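Putative Phosphoglycerate mutase (Plasmodium falciparum, PDB 3EOZ) belongs to the histidine phosphatase superfamily and probably acts as a serine/threonine phosphatase or phosphoglycerate mutase, this chain being one piece of a longer, probably membrane-bound protein. Local coordinates at residues Thr21-His29 with Glu148-Ile159. Residues are numbered along the deposited sequence; the frame is centred on the assembly and turned at random.
Sequences TKHIILVRH and EYQLVICHGNVI. With PO4 (phosphate ion), chain E.
Strands 22-28 and 148-154 run parallel, inclined at 34°, and pair only toward their C-terminal ends, where Val152 N bonds to Ile25 O (3.0 Å), Val152 O receives Val27 N and Val27 O receives Cys154 N (2.8 Å). Toward the N-termini they splay apart, and a water bridges the gap, accepting from Ile25 N and donating to Gln150 O. There His23, its CG set between backbone N and carbonyl carbon (chi1 54°), lays its ring over one face of Tyr149 in an offset stack, planes 15° apart. Ile25 CG2 packs alongside Leu151 CD2 at 3.6 Å, while Leu26 CD2 meets Val152 CB on the sheet face covered by Phe139 and Tyr138 of helix 114-139. The two strands are central in the sheet of the histidine phosphatase fold; at and just past their C-terminal ends lie Arg28 and His29, consistent with the start of the family's Arg-His-Gly motif, and His155, matching its second conserved histidine. Cys154 O and His155 CA sit over one face of the His29 ring, CA making a CH-pi contact. His155 is the N-cap of helix 156-166, ND1 accepting from Asn157 N in the ring plane (2.9 Å). A phosphate ion, probably from the crystallisation liquor, accepts from Gly156 N through O1; its placement against His155 is doubtful.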
loop_
_atom_site.group_PDB
_atom_site.type_symbol
_atom_site.label_atom_id
_atom_site.label_comp_id
_atom_site.label_asym_id
_atom_site.label_seq_id
_atom_site.Cartn_x
_atom_site.Cartn_y
_atom_site.Cartn_z
ATOM N N THR B 21 16.269 19.102 10.717
ATOM C CA THR B 21 15.174 19.354 9.727
ATOM C C THR B 21 15.736 19.386 8.298
ATOM O O THR B 21 16.932 19.620 8.083
ATOM C CB THR B 21 14.411 20.684 10.007
ATOM O OG1 THR B 21 13.806 20.634 11.310
ATOM C CG2 THR B 21 13.308 20.947 8.948
ATOM N N LYS B 22 14.856 19.071 7.353
ATOM C CA LYS B 22 15.044 19.261 5.927
ATOM C C LYS B 22 13.637 19.018 5.414
ATOM O O LYS B 22 13.060 17.964 5.697
ATOM C CB LYS B 22 16.027 18.248 5.337
ATOM C CG LYS B 22 16.222 18.385 3.824
ATOM N N HIS B 23 13.039 20.000 4.748
ATOM C CA HIS B 23 11.690 19.816 4.235
ATOM C C HIS B 23 11.654 19.853 2.707
ATOM O O HIS B 23 12.392 20.602 2.071
ATOM C CB HIS B 23 10.705 20.800 4.851
ATOM C CG HIS B 23 11.119 22.227 4.729
ATOM N ND1 HIS B 23 11.617 22.754 3.555
ATOM C CD2 HIS B 23 11.093 23.246 5.623
ATOM C CE1 HIS B 23 11.899 24.031 3.737
ATOM N NE2 HIS B 23 11.586 24.356 4.981
ATOM N N ILE B 24 10.811 19.003 2.131
ATOM C CA ILE B 24 10.749 18.833 0.698
ATOM C C ILE B 24 9.293 18.794 0.336
ATOM O O ILE B 24 8.494 18.185 1.046
ATOM C CB ILE B 24 11.428 17.531 0.254
ATOM C CG1 ILE B 24 12.898 17.500 0.739
ATOM C CG2 ILE B 24 11.342 17.391 -1.274
ATOM C CD1 ILE B 24 13.395 16.161 1.180
ATOM N N ILE B 25 8.937 19.468 -0.752
ATOM C CA ILE B 25 7.569 19.492 -1.211
ATOM C C ILE B 25 7.495 19.108 -2.669
ATOM O O ILE B 25 8.050 19.775 -3.524
ATOM C CB ILE B 25 6.930 20.861 -1.000
ATOM C CG1 ILE B 25 6.906 21.191 0.496
ATOM C CG2 ILE B 25 5.515 20.874 -1.543
ATOM C CD1 ILE B 25 6.257 22.522 0.822
ATOM N N LEU B 26 6.784 18.024 -2.937
ATOM C CA LEU B 26 6.617 17.521 -4.290
ATOM C C LEU B 26 5.190 17.807 -4.723
ATOM O O LEU B 26 4.271 17.610 -3.956
ATOM C CB LEU B 26 6.900 16.014 -4.338
ATOM C CG LEU B 26 8.251 15.541 -3.792
ATOM C CD1 LEU B 26 8.503 14.022 -4.096
ATOM C CD2 LEU B 26 9.407 16.434 -4.326
ATOM N N VAL B 27 5.021 18.302 -5.944
ATOM C CA VAL B 27 3.716 18.679 -6.460
ATOM C C VAL B 27 3.534 18.020 -7.803
ATOM O O VAL B 27 4.348 18.235 -8.683
ATOM C CB VAL B 27 3.588 20.215 -6.597
ATOM C CG1 VAL B 27 2.163 20.609 -7.009
ATOM C CG2 VAL B 27 3.998 20.903 -5.273
ATOM N N ARG B 28 2.492 17.198 -7.948
ATOM C CA ARG B 28 2.167 16.490 -9.196
ATOM C C ARG B 28 1.495 17.434 -10.211
ATOM O O ARG B 28 0.889 18.434 -9.821
ATOM C CB ARG B 28 1.258 15.278 -8.870
ATOM C CG ARG B 28 0.548 14.623 -10.069
ATOM C CD ARG B 28 0.242 13.128 -9.877
ATOM N NE ARG B 28 -0.734 12.852 -8.826
ATOM C CZ ARG B 28 -2.048 12.793 -9.010
ATOM N NH1 ARG B 28 -2.565 13.001 -10.213
ATOM N NH2 ARG B 28 -2.844 12.531 -7.985
ATOM N N HIS B 29 1.601 17.115 -11.500
ATOM C CA HIS B 29 0.824 17.787 -12.545
ATOM C C HIS B 29 -0.689 17.687 -12.269
ATOM O O HIS B 29 -1.207 16.627 -11.876
ATOM C CB HIS B 29 1.099 17.166 -13.915
ATOM C CG HIS B 29 2.531 17.233 -14.337
ATOM N ND1 HIS B 29 3.449 18.047 -13.711
ATOM C CD2 HIS B 29 3.200 16.608 -15.338
ATOM C CE1 HIS B 29 4.632 17.895 -14.286
ATOM N NE2 HIS B 29 4.505 17.028 -15.278
ATOM N N GLU B 148 12.479 29.234 4.350
ATOM C CA GLU B 148 12.476 29.213 2.897
ATOM C C GLU B 148 11.968 27.857 2.405
ATOM O O GLU B 148 12.410 26.819 2.882
ATOM C CB GLU B 148 13.880 29.491 2.366
ATOM C CG GLU B 148 13.886 30.091 0.962
ATOM C CD GLU B 148 15.295 30.233 0.410
ATOM O OE1 GLU B 148 16.184 30.581 1.220
ATOM O OE2 GLU B 148 15.513 29.987 -0.807
ATOM N N TYR B 149 11.032 27.887 1.464
ATOM C CA TYR B 149 10.547 26.689 0.811
ATOM C C TYR B 149 10.710 26.765 -0.706
ATOM O O TYR B 149 10.574 27.822 -1.288
ATOM C CB TYR B 149 9.072 26.494 1.133
ATOM C CG TYR B 149 8.811 26.041 2.546
ATOM C CD1 TYR B 149 8.728 24.696 2.857
ATOM C CD2 TYR B 149 8.643 26.959 3.570
ATOM C CE1 TYR B 149 8.492 24.273 4.156
ATOM C CE2 TYR B 149 8.404 26.549 4.864
ATOM C CZ TYR B 149 8.323 25.200 5.155
ATOM O OH TYR B 149 8.085 24.776 6.448
ATOM N N GLN B 150 10.998 25.633 -1.340
ATOM C CA GLN B 150 10.886 25.504 -2.793
ATOM C C GLN B 150 9.880 24.396 -3.109
ATOM O O GLN B 150 9.723 23.446 -2.334
ATOM C CB GLN B 150 12.224 25.164 -3.454
ATOM C CG GLN B 150 13.360 26.160 -3.249
ATOM C CD GLN B 150 14.057 25.992 -1.934
ATOM O OE1 GLN B 150 14.440 24.893 -1.578
ATOM N NE2 GLN B 150 14.204 27.092 -1.177
ATOM N N LEU B 151 9.206 24.531 -4.250
ATOM C CA LEU B 151 8.221 23.570 -4.717
ATOM C C LEU B 151 8.793 22.844 -5.904
ATOM O O LEU B 151 9.227 23.466 -6.865
ATOM C CB LEU B 151 6.938 24.275 -5.128
ATOM C CG LEU B 151 6.221 25.058 -4.028
ATOM C CD1 LEU B 151 5.017 25.801 -4.589
ATOM C CD2 LEU B 151 5.781 24.146 -2.926
ATOM N N VAL B 152 8.824 21.519 -5.831
ATOM C CA VAL B 152 9.351 20.727 -6.924
ATOM C C VAL B 152 8.149 20.144 -7.638
ATOM O O VAL B 152 7.430 19.352 -7.064
ATOM C CB VAL B 152 10.284 19.638 -6.400
ATOM C CG1 VAL B 152 10.962 18.916 -7.547
ATOM C CG2 VAL B 152 11.312 20.260 -5.490
ATOM N N ILE B 153 7.907 20.567 -8.874
ATOM C CA ILE B 153 6.786 20.039 -9.647
ATOM C C ILE B 153 7.264 18.833 -10.427
ATOM O O ILE B 153 8.324 18.873 -11.047
ATOM C CB ILE B 153 6.157 21.077 -10.568
ATOM C CG1 ILE B 153 5.677 22.266 -9.732
ATOM C CG2 ILE B 153 4.984 20.468 -11.337
ATOM C CD1 ILE B 153 4.896 23.242 -10.524
ATOM N N CYS B 154 6.481 17.759 -10.372
ATOM C CA CYS B 154 6.964 16.435 -10.779
ATOM C C CYS B 154 5.966 15.652 -11.612
ATOM O O CYS B 154 4.775 15.610 -11.315
ATOM C CB CYS B 154 7.273 15.594 -9.538
ATOM S SG CYS B 154 8.733 16.075 -8.631
ATOM N N HIS B 155 6.481 15.008 -12.644
ATOM C CA HIS B 155 5.772 13.927 -13.302
ATOM C C HIS B 155 5.607 12.792 -12.293
ATOM O O HIS B 155 6.432 12.623 -11.375
ATOM C CB HIS B 155 6.566 13.445 -14.507
ATOM C CG HIS B 155 5.810 12.502 -15.389
ATOM N ND1 HIS B 155 5.531 11.197 -15.031
ATOM C CD2 HIS B 155 5.282 12.672 -16.624
ATOM C CE1 HIS B 155 4.866 10.605 -16.007
ATOM N NE2 HIS B 155 4.692 11.480 -16.982
ATOM N N GLY B 156 4.535 12.026 -12.457
ATOM C CA GLY B 156 4.240 10.902 -11.572
ATOM C C GLY B 156 5.357 9.883 -11.494
ATOM O O GLY B 156 5.609 9.349 -10.413
ATOM N N ASN B 157 6.028 9.609 -12.613
ATOM C CA ASN B 157 7.142 8.671 -12.613
ATOM C C ASN B 157 8.312 9.227 -11.805
ATOM O O ASN B 157 9.116 8.472 -11.257
ATOM C CB ASN B 157 7.591 8.350 -14.048
ATOM C CG ASN B 157 6.540 7.558 -14.840
ATOM O OD1 ASN B 157 5.611 6.991 -14.276
ATOM N ND2 ASN B 157 6.699 7.527 -16.156
ATOM N N VAL B 158 8.413 10.556 -11.746
ATOM C CA VAL B 158 9.470 11.186 -10.983
ATOM C C VAL B 158 9.134 11.134 -9.488
ATOM O O VAL B 158 9.956 10.652 -8.701
ATOM C CB VAL B 158 9.738 12.631 -11.467
ATOM C CG1 VAL B 158 10.508 13.477 -10.382
ATOM C CG2 VAL B 158 10.475 12.573 -12.804
ATOM N N ILE B 159 7.929 11.583 -9.116
ATOM C CA ILE B 159 7.436 11.439 -7.743
ATOM C C ILE B 159 7.576 10.000 -7.205
ATOM O O ILE B 159 7.898 9.781 -6.021
ATOM C CB ILE B 159 5.947 11.854 -7.585
ATOM C CG1 ILE B 159 5.785 13.339 -7.866
ATOM C CG2 ILE B 159 5.482 11.578 -6.173
ATOM C CD1 ILE B 159 4.502 14.003 -7.316
HETATM P P PO4 E . 1.878 13.259 -15.017
HETATM O O1 PO4 E . 2.350 13.555 -13.608
HETATM O O2 PO4 E . 1.092 11.969 -14.985
HETATM O O3 PO4 E . 1.026 14.401 -15.536
HETATM O O4 PO4 E . 3.017 13.110 -15.974
HETATM O O HOH W 1 11.193 23.556 0.744
HETATM O O HOH W 2 11.217 21.436 -1.441
#